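IroE-like serine hydrolase (Shewanella oneidensis, PDB 3GFF) is an esterase D family member that probably hydrolyses ester bonds as an alpha/beta-hydrolase-type serine hydrolase. Local coordinates at residues A[11-22]-A[26-38]. Numbering follows the deposited sequence.
Sequences EYQSKRLESRLL and REYVIALPEGYAQ
K15 lies against the ring of Y28 across the first beta hairpin of this alpha/beta-hydrolase-type fold, where strand 12-19 forms one border of the chain's main sheet and strand 24-31 ties it inward to strand 77-81. Three hydrogen-bonded antiparallel pairs, Q13 with I30, K15 with Y28 and L17 with R26, zip the two strands together. In the middle pair K15 N donates to Y28 O at 2.8 Å and Y28 N returns a bond to K15 O at 3.1 Å.

The tight side is the face carrying K15, L17, R26, Y28 and I30. With chi1 at 67°, Y28 CG sits between its own backbone N and carbonyl carbon, which swings the ring toward strand 12-19. K15 CB stands over one ring face in a CH-pi contact, 3.3 Å from the centroid, and L17 CB comes to the ring edge, 4.0 Å from Y28 CE1. L125 and I129 of helix 114-132 also touch this tyrosine. A serine here would probably lose the platform under K15 and open a gap between the hairpin and that helix. Near the turn, L22 CD1 packs on R26, whose guanidinium forms salt bridges with D89 and E24.

The other face is looser and faces solvent around R16, S14 and Y12. R16 and E27 run side by side and form a salt bridge whose detailed geometry is doubtful, and Y12 CD1 rests on V29 CG1 at 3.8 Å, with F55 of helix 51-65 touching both side chains. Beyond the far end of the strands a water links the two segments, donating to E11 O at 2.5 Å and accepting from L32 N at 3.1 Å.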
ATOM      1  N   GLU A  11      -7.598  -5.588  13.069  1.00 39.91           N
ATOM      2  CA  GLU A  11      -8.428  -5.866  14.309  1.00 40.42           C
ATOM      3  C   GLU A  11      -9.646  -4.961  14.364  1.00 40.27           C
ATOM      4  O   GLU A  11      -9.631  -3.837  14.890  1.00 41.03           O
ATOM      5  CB  GLU A  11      -7.638  -5.747  15.611  1.00 41.01           C
ATOM      6  CG  GLU A  11      -8.516  -5.988  16.845  1.00 41.69           C
ATOM      7  CD  GLU A  11      -7.724  -6.220  18.097  1.00 43.12           C
ATOM      8  OE1 GLU A  11      -6.513  -6.547  17.992  1.00 44.22           O
ATOM      9  OE2 GLU A  11      -8.317  -6.092  19.195  1.00 43.70           O
ATOM     10  N   TYR A  12     -10.723  -5.484  13.826  1.00 39.50           N
ATOM     11  CA  TYR A  12     -11.915  -4.714  13.698  1.00 38.93           C
ATOM     12  C   TYR A  12     -13.011  -5.319  14.573  1.00 36.48           C
ATOM     13  O   TYR A  12     -12.847  -6.363  15.181  1.00 34.70           O
ATOM     14  CB  TYR A  12     -12.317  -4.677  12.215  1.00 40.36           C
ATOM     15  CG  TYR A  12     -12.474  -6.058  11.633  1.00 41.12           C
ATOM     16  CD1 TYR A  12     -13.609  -6.832  11.919  1.00 41.47           C
ATOM     17  CD2 TYR A  12     -11.472  -6.620  10.844  1.00 41.58           C
ATOM     18  CE1 TYR A  12     -13.754  -8.112  11.418  1.00 41.47           C
ATOM     19  CE2 TYR A  12     -11.610  -7.907  10.329  1.00 41.91           C
ATOM     20  CZ  TYR A  12     -12.754  -8.645  10.618  1.00 41.63           C
ATOM     21  OH  TYR A  12     -12.906  -9.913  10.106  1.00 41.68           O
ATOM     22  N   GLN A  13     -14.133  -4.630  14.581  1.00 34.51           N
ATOM     23  CA  GLN A  13     -15.315  -4.992  15.320  1.00 33.56           C
ATOM     24  C   GLN A  13     -16.377  -5.225  14.233  1.00 32.16           C
ATOM     25  O   GLN A  13     -16.620  -4.359  13.399  1.00 30.77           O
ATOM     26  CB  GLN A  13     -15.616  -3.780  16.180  1.00 34.70           C
ATOM     27  CG  GLN A  13     -16.521  -3.924  17.345  1.00 35.89           C
ATOM     28  CD  GLN A  13     -16.382  -2.743  18.306  1.00 36.42           C
ATOM     29  OE1 GLN A  13     -16.925  -2.774  19.411  1.00 36.86           O
ATOM     30  NE2 GLN A  13     -15.625  -1.706  17.894  1.00 36.62           N
ATOM     31  N   SER A  14     -16.954  -6.409  14.185  1.00 31.14           N
ATOM     32  CA  SER A  14     -18.006  -6.692  13.210  1.00 31.32           C
ATOM     33  C   SER A  14     -19.363  -6.225  13.753  1.00 30.01           C
ATOM     34  O   SER A  14     -19.833  -6.695  14.780  1.00 29.45           O
ATOM     35  CB  SER A  14     -18.053  -8.179  12.866  1.00 32.38           C
ATOM     36  OG  SER A  14     -19.335  -8.511  12.343  1.00 34.48           O
ATOM     37  N   LYS A  15     -20.002  -5.342  13.007  1.00 29.30           N
ATOM     38  CA  LYS A  15     -21.245  -4.714  13.405  1.00 29.25           C
ATOM     39  C   LYS A  15     -22.453  -4.962  12.503  1.00 29.04           C
ATOM     40  O   LYS A  15     -22.309  -5.318  11.333  1.00 27.26           O
ATOM     41  CB  LYS A  15     -20.991  -3.207  13.449  1.00 30.36           C
ATOM     42  CG  LYS A  15     -21.090  -2.555  14.798  1.00 32.47           C
ATOM     43  CD  LYS A  15     -20.123  -2.998  15.847  1.00 33.07           C
ATOM     44  CE  LYS A  15     -20.674  -2.552  17.183  1.00 34.29           C
ATOM     45  NZ  LYS A  15     -21.989  -3.246  17.463  1.00 35.21           N
ATOM     46  N   ARG A  16     -23.644  -4.731  13.065  1.00 29.15           N
ATOM     47  CA  ARG A  16     -24.914  -4.810  12.331  1.00 30.80           C
ATOM     48  C   ARG A  16     -25.874  -3.697  12.727  1.00 30.22           C
ATOM     49  O   ARG A  16     -25.984  -3.323  13.906  1.00 29.70           O
ATOM     50  CB  ARG A  16     -25.642  -6.136  12.565  1.00 33.22           C
ATOM     51  CG  ARG A  16     -25.105  -7.244  11.728  1.00 35.96           C
ATOM     52  CD  ARG A  16     -25.347  -8.587  12.354  1.00 38.30           C
ATOM     53  NE  ARG A  16     -24.410  -9.545  11.776  1.00 39.98           N
ATOM     54  CZ  ARG A  16     -24.726 -10.545  10.953  1.00 41.16           C
ATOM     55  NH1 ARG A  16     -26.006 -10.788  10.633  1.00 41.92           N
ATOM     56  NH2 ARG A  16     -23.749 -11.343  10.483  1.00 40.59           N
ATOM     57  N   LEU A  17     -26.600  -3.213  11.728  1.00 28.60           N
ATOM     58  CA  LEU A  17     -27.606  -2.202  11.919  1.00 27.97           C
ATOM     59  C   LEU A  17     -28.846  -2.572  11.089  1.00 27.54           C
ATOM     60  O   LEU A  17     -28.743  -2.864   9.877  1.00 27.97           O
ATOM     61  CB  LEU A  17     -27.004  -0.871  11.449  1.00 27.82           C
ATOM     62  CG  LEU A  17     -27.689   0.456  11.709  1.00 28.15           C
ATOM     63  CD1 LEU A  17     -26.744   1.594  11.379  1.00 27.81           C
ATOM     64  CD2 LEU A  17     -28.947   0.547  10.880  1.00 29.86           C
ATOM     65  N   GLU A  18     -30.008  -2.559  11.723  1.00 27.60           N
ATOM     66  CA  GLU A  18     -31.261  -2.796  11.004  1.00 27.92           C
ATOM     67  C   GLU A  18     -31.613  -1.487  10.319  1.00 26.61           C
ATOM     68  O   GLU A  18     -31.927  -0.531  10.995  1.00 28.31           O
ATOM     69  CB  GLU A  18     -32.393  -3.222  11.938  1.00 28.17           C
ATOM     70  CG  GLU A  18     -32.215  -4.592  12.568  1.00 29.70           C
ATOM     71  CD  GLU A  18     -31.941  -5.706  11.544  1.00 31.35           C
ATOM     72  OE1 GLU A  18     -32.887  -6.140  10.822  1.00 32.57           O
ATOM     73  OE2 GLU A  18     -30.777  -6.165  11.480  1.00 31.43           O
ATOM     74  N   SER A  19     -31.529  -1.431   8.984  1.00 25.13           N
ATOM     75  CA  SER A  19     -31.871  -0.214   8.254  1.00 23.92           C
ATOM     76  C   SER A  19     -33.358  -0.169   8.032  1.00 23.59           C
ATOM     77  O   SER A  19     -33.893  -0.986   7.308  1.00 24.54           O
ATOM     78  CB  SER A  19     -31.177  -0.115   6.890  1.00 24.65           C
ATOM     79  OG  SER A  19     -31.598   1.056   6.202  1.00 22.81           O
ATOM     80  N   ARG A  20     -34.019   0.774   8.699  1.00 22.54           N
ATOM     81  CA  ARG A  20     -35.443   1.040   8.492  1.00 23.38           C
ATOM     82  C   ARG A  20     -35.677   1.630   7.088  1.00 23.45           C
ATOM     83  O   ARG A  20     -36.668   1.319   6.441  1.00 22.96           O
ATOM     84  CB  ARG A  20     -35.870   2.059   9.523  1.00 23.63           C
ATOM     85  CG  ARG A  20     -35.491   1.653  10.946  1.00 24.51           C
ATOM     86  CD  ARG A  20     -36.622   1.358  11.739  1.00 24.22           C
ATOM     87  NE  ARG A  20     -37.369   2.588  11.866  1.00 25.06           N
ATOM     88  CZ  ARG A  20     -38.576   2.663  12.397  1.00 26.62           C
ATOM     89  NH1 ARG A  20     -39.181   1.571  12.902  1.00 27.11           N
ATOM     90  NH2 ARG A  20     -39.184   3.833  12.431  1.00 26.02           N
ATOM     91  N   LEU A  21     -34.761   2.520   6.674  1.00 21.76           N
ATOM     92  CA  LEU A  21     -34.747   3.139   5.350  1.00 23.14           C
ATOM     93  C   LEU A  21     -34.597   2.128   4.208  1.00 22.82           C
ATOM     94  O   LEU A  21     -35.338   2.186   3.256  1.00 22.60           O
ATOM     95  CB  LEU A  21     -33.560   4.118   5.219  1.00 24.27           C
ATOM     96  CG  LEU A  21     -33.857   5.589   5.464  1.00 25.68           C
ATOM     97  CD1 LEU A  21     -32.593   6.424   5.642  1.00 24.60           C
ATOM     98  CD2 LEU A  21     -34.692   6.069   4.257  1.00 26.62           C
ATOM     99  N   LEU A  22     -33.583   1.264   4.301  1.00 22.24           N
ATOM    100  CA  LEU A  22     -33.319   0.245   3.290  1.00 23.15           C
ATOM    101  C   LEU A  22     -34.148  -1.054   3.506  1.00 23.68           C
ATOM    102  O   LEU A  22     -34.175  -1.920   2.631  1.00 24.63           O
ATOM    103  CB  LEU A  22     -31.791  -0.023   3.179  1.00 22.95           C
ATOM    104  CG  LEU A  22     -30.970   1.199   2.706  1.00 22.86           C
ATOM    105  CD1 LEU A  22     -29.459   0.968   2.616  1.00 21.03           C
ATOM    106  CD2 LEU A  22     -31.512   1.683   1.348  1.00 23.05           C
ATOM    107  N   ARG A  26     -28.013  -4.301   7.606  1.00 21.93           N
ATOM    108  CA  ARG A  26     -26.809  -3.802   7.015  1.00 23.16           C
ATOM    109  C   ARG A  26     -25.613  -4.163   7.905  1.00 23.80           C
ATOM    110  O   ARG A  26     -25.645  -3.937   9.096  1.00 24.54           O
ATOM    111  CB  ARG A  26     -26.900  -2.278   6.789  1.00 24.42           C
ATOM    112  CG  ARG A  26     -27.557  -1.858   5.483  1.00 25.87           C
ATOM    113  CD  ARG A  26     -26.856  -2.589   4.332  1.00 27.62           C
ATOM    114  NE  ARG A  26     -27.005  -1.957   3.041  1.00 29.55           N
ATOM    115  CZ  ARG A  26     -26.027  -1.492   2.274  1.00 31.04           C
ATOM    116  NH1 ARG A  26     -24.756  -1.613   2.573  1.00 31.43           N
ATOM    117  NH2 ARG A  26     -26.340  -0.936   1.131  1.00 32.85           N
ATOM    118  N   GLU A  27     -24.572  -4.735   7.304  1.00 24.54           N
ATOM    119  CA  GLU A  27     -23.345  -5.082   8.011  1.00 25.73           C
ATOM    120  C   GLU A  27     -22.228  -4.097   7.716  1.00 23.20           C
ATOM    121  O   GLU A  27     -22.154  -3.461   6.635  1.00 21.72           O
ATOM    122  CB  GLU A  27     -22.889  -6.514   7.672  1.00 27.09           C
ATOM    123  CG  GLU A  27     -23.823  -7.560   8.232  1.00 29.72           C
ATOM    124  CD  GLU A  27     -23.436  -8.984   7.862  1.00 31.30           C
ATOM    125  OE1 GLU A  27     -22.731  -9.211   6.848  1.00 34.33           O
ATOM    126  OE2 GLU A  27     -23.868  -9.891   8.598  1.00 35.03           O
ATOM    127  N   TYR A  28     -21.381  -3.940   8.716  1.00 21.33           N
ATOM    128  CA  TYR A  28     -20.233  -3.070   8.605  1.00 22.59           C
ATOM    129  C   TYR A  28     -19.155  -3.464   9.609  1.00 21.66           C
ATOM    130  O   TYR A  28     -19.416  -4.180  10.574  1.00 19.75           O
ATOM    131  CB  TYR A  28     -20.649  -1.601   8.753  1.00 22.89           C
ATOM    132  CG  TYR A  28     -21.163  -1.176  10.099  1.00 23.11           C
ATOM    133  CD1 TYR A  28     -22.504  -1.286  10.412  1.00 23.32           C
ATOM    134  CD2 TYR A  28     -20.314  -0.622  11.041  1.00 22.31           C
ATOM    135  CE1 TYR A  28     -22.985  -0.852  11.621  1.00 24.04           C
ATOM    136  CE2 TYR A  28     -20.783  -0.191  12.250  1.00 23.31           C
ATOM    137  CZ  TYR A  28     -22.121  -0.292  12.534  1.00 23.39           C
ATOM    138  OH  TYR A  28     -22.611   0.098  13.755  1.00 24.53           O
ATOM    139  N   VAL A  29     -17.945  -2.980   9.366  1.00 22.80           N
ATOM    140  CA  VAL A  29     -16.785  -3.246  10.210  1.00 23.67           C
ATOM    141  C   VAL A  29     -16.148  -1.927  10.674  1.00 24.17           C
ATOM    142  O   VAL A  29     -16.138  -0.950   9.943  1.00 25.17           O
ATOM    143  CB  VAL A  29     -15.714  -4.096   9.461  1.00 24.34           C
ATOM    144  CG1 VAL A  29     -16.114  -5.555   9.380  1.00 23.68           C
ATOM    145  CG2 VAL A  29     -15.441  -3.513   8.057  1.00 24.08           C
ATOM    146  N   ILE A  30     -15.666  -1.905  11.909  1.00 24.88           N
ATOM    147  CA  ILE A  30     -15.013  -0.732  12.521  1.00 25.69           C
ATOM    148  C   ILE A  30     -13.581  -1.088  12.957  1.00 25.32           C
ATOM    149  O   ILE A  30     -13.392  -2.109  13.568  1.00 25.28           O
ATOM    150  CB  ILE A  30     -15.730  -0.325  13.837  1.00 26.76           C
ATOM    151  CG1 ILE A  30     -17.177   0.091  13.601  1.00 27.53           C
ATOM    152  CG2 ILE A  30     -14.994   0.797  14.554  1.00 27.03           C
ATOM    153  CD1 ILE A  30     -17.886   0.494  14.905  1.00 26.74           C
ATOM    154  N   ALA A  31     -12.599  -0.249  12.634  1.00 25.91           N
ATOM    155  CA  ALA A  31     -11.222  -0.393  13.109  1.00 25.85           C
ATOM    156  C   ALA A  31     -10.999   0.871  13.930  1.00 25.70           C
ATOM    157  O   ALA A  31     -11.235   1.980  13.431  1.00 26.57           O
ATOM    158  CB  ALA A  31     -10.210  -0.470  11.949  1.00 25.68           C
ATOM    159  N   LEU A  32     -10.621   0.698  15.200  1.00 24.76           N
ATOM    160  CA  LEU A  32     -10.370   1.815  16.092  1.00 23.42           C
ATOM    161  C   LEU A  32      -8.864   2.138  16.028  1.00 22.43           C
ATOM    162  O   LEU A  32      -8.043   1.254  15.878  1.00 20.82           O
ATOM    163  CB  LEU A  32     -10.805   1.467  17.533  1.00 23.37           C
ATOM    164  CG  LEU A  32     -12.308   1.287  17.789  1.00 23.46           C
ATOM    165  CD1 LEU A  32     -12.526   0.847  19.216  1.00 24.74           C
ATOM    166  CD2 LEU A  32     -13.115   2.588  17.516  1.00 22.42           C
ATOM    167  N   PRO A  33      -8.502   3.414  16.137  1.00 22.61           N
ATOM    168  CA  PRO A  33      -7.092   3.720  16.079  1.00 22.34           C
ATOM    169  C   PRO A  33      -6.370   3.189  17.292  1.00 23.50           C
ATOM    170  O   PRO A  33      -6.984   2.925  18.340  1.00 24.20           O
ATOM    171  CB  PRO A  33      -7.064   5.252  16.066  1.00 21.06           C
ATOM    172  CG  PRO A  33      -8.263   5.655  16.699  1.00 22.03           C
ATOM    173  CD  PRO A  33      -9.310   4.628  16.342  1.00 22.46           C
ATOM    174  N   GLU A  34      -5.072   2.955  17.152  1.00 25.62           N
ATOM    175  CA  GLU A  34      -4.336   2.499  18.282  1.00 26.12           C
ATOM    176  C   GLU A  34      -4.264   3.689  19.249  1.00 24.48           C
ATOM    177  O   GLU A  34      -4.180   4.855  18.835  1.00 23.24           O
ATOM    178  CB  GLU A  34      -3.010   1.841  17.920  1.00 27.74           C
ATOM    179  CG  GLU A  34      -2.007   2.565  17.083  1.00 29.49           C
ATOM    180  CD  GLU A  34      -0.822   1.627  16.658  1.00 30.38           C
ATOM    181  OE1 GLU A  34      -0.593   0.558  17.275  1.00 31.24           O
ATOM    182  OE2 GLU A  34      -0.121   1.958  15.678  1.00 33.37           O
ATOM    183  N   GLY A  35      -4.381   3.352  20.534  1.00 23.59           N
ATOM    184  CA  GLY A  35      -4.454   4.300  21.626  1.00 22.24           C
ATOM    185  C   GLY A  35      -5.885   4.737  21.911  1.00 22.25           C
ATOM    186  O   GLY A  35      -6.103   5.464  22.865  1.00 20.74           O
ATOM    187  N   TYR A  36      -6.862   4.308  21.096  1.00 22.04           N
ATOM    188  CA  TYR A  36      -8.254   4.724  21.288  1.00 22.64           C
ATOM    189  C   TYR A  36      -8.739   4.711  22.759  1.00 22.73           C
ATOM    190  O   TYR A  36      -9.153   5.744  23.286  1.00 22.45           O
ATOM    191  CB  TYR A  36      -9.215   3.922  20.400  1.00 22.91           C
ATOM    192  CG  TYR A  36     -10.614   4.463  20.523  1.00 23.48           C
ATOM    193  CD1 TYR A  36     -11.007   5.623  19.834  1.00 23.52           C
ATOM    194  CD2 TYR A  36     -11.541   3.852  21.365  1.00 23.65           C
ATOM    195  CE1 TYR A  36     -12.302   6.147  19.992  1.00 23.60           C
ATOM    196  CE2 TYR A  36     -12.821   4.368  21.514  1.00 23.73           C
ATOM    197  CZ  TYR A  36     -13.199   5.503  20.841  1.00 23.16           C
ATOM    198  OH  TYR A  36     -14.479   5.991  21.036  1.00 23.72           O
ATOM    199  N   ALA A  37      -8.652   3.555  23.416  1.00 22.78           N
ATOM    200  CA  ALA A  37      -9.089   3.384  24.797  1.00 21.99           C
ATOM    201  C   ALA A  37      -8.316   4.195  25.840  1.00 21.98           C
ATOM    202  O   ALA A  37      -8.792   4.349  26.968  1.00 21.30           O
ATOM    203  CB  ALA A  37      -9.067   1.883  25.182  1.00 20.53           C
ATOM    204  N   GLN A  38      -7.194   4.797  25.447  1.00 22.53           N
ATOM    205  CA  GLN A  38      -6.296   5.454  26.406  1.00 22.08           C
ATOM    206  C   GLN A  38      -6.466   6.950  26.684  1.00 22.13           C
ATOM    207  O   GLN A  38      -5.723   7.507  27.492  1.00 21.24           O
ATOM    208  CB  GLN A  38      -4.858   5.118  26.035  1.00 22.91           C
ATOM    209  CG  GLN A  38      -4.564   3.617  26.159  1.00 23.32           C
ATOM    210  CD  GLN A  38      -3.171   3.232  25.701  1.00 23.56           C
ATOM    211  OE1 GLN A  38      -2.842   3.335  24.528  1.00 24.94           O
ATOM    212  NE2 GLN A  38      -2.384   2.719  26.608  1.00 24.09           N
TER
HETATM  213  O   HOH W   1     -10.779  -2.220  16.375  1.00 28.98           O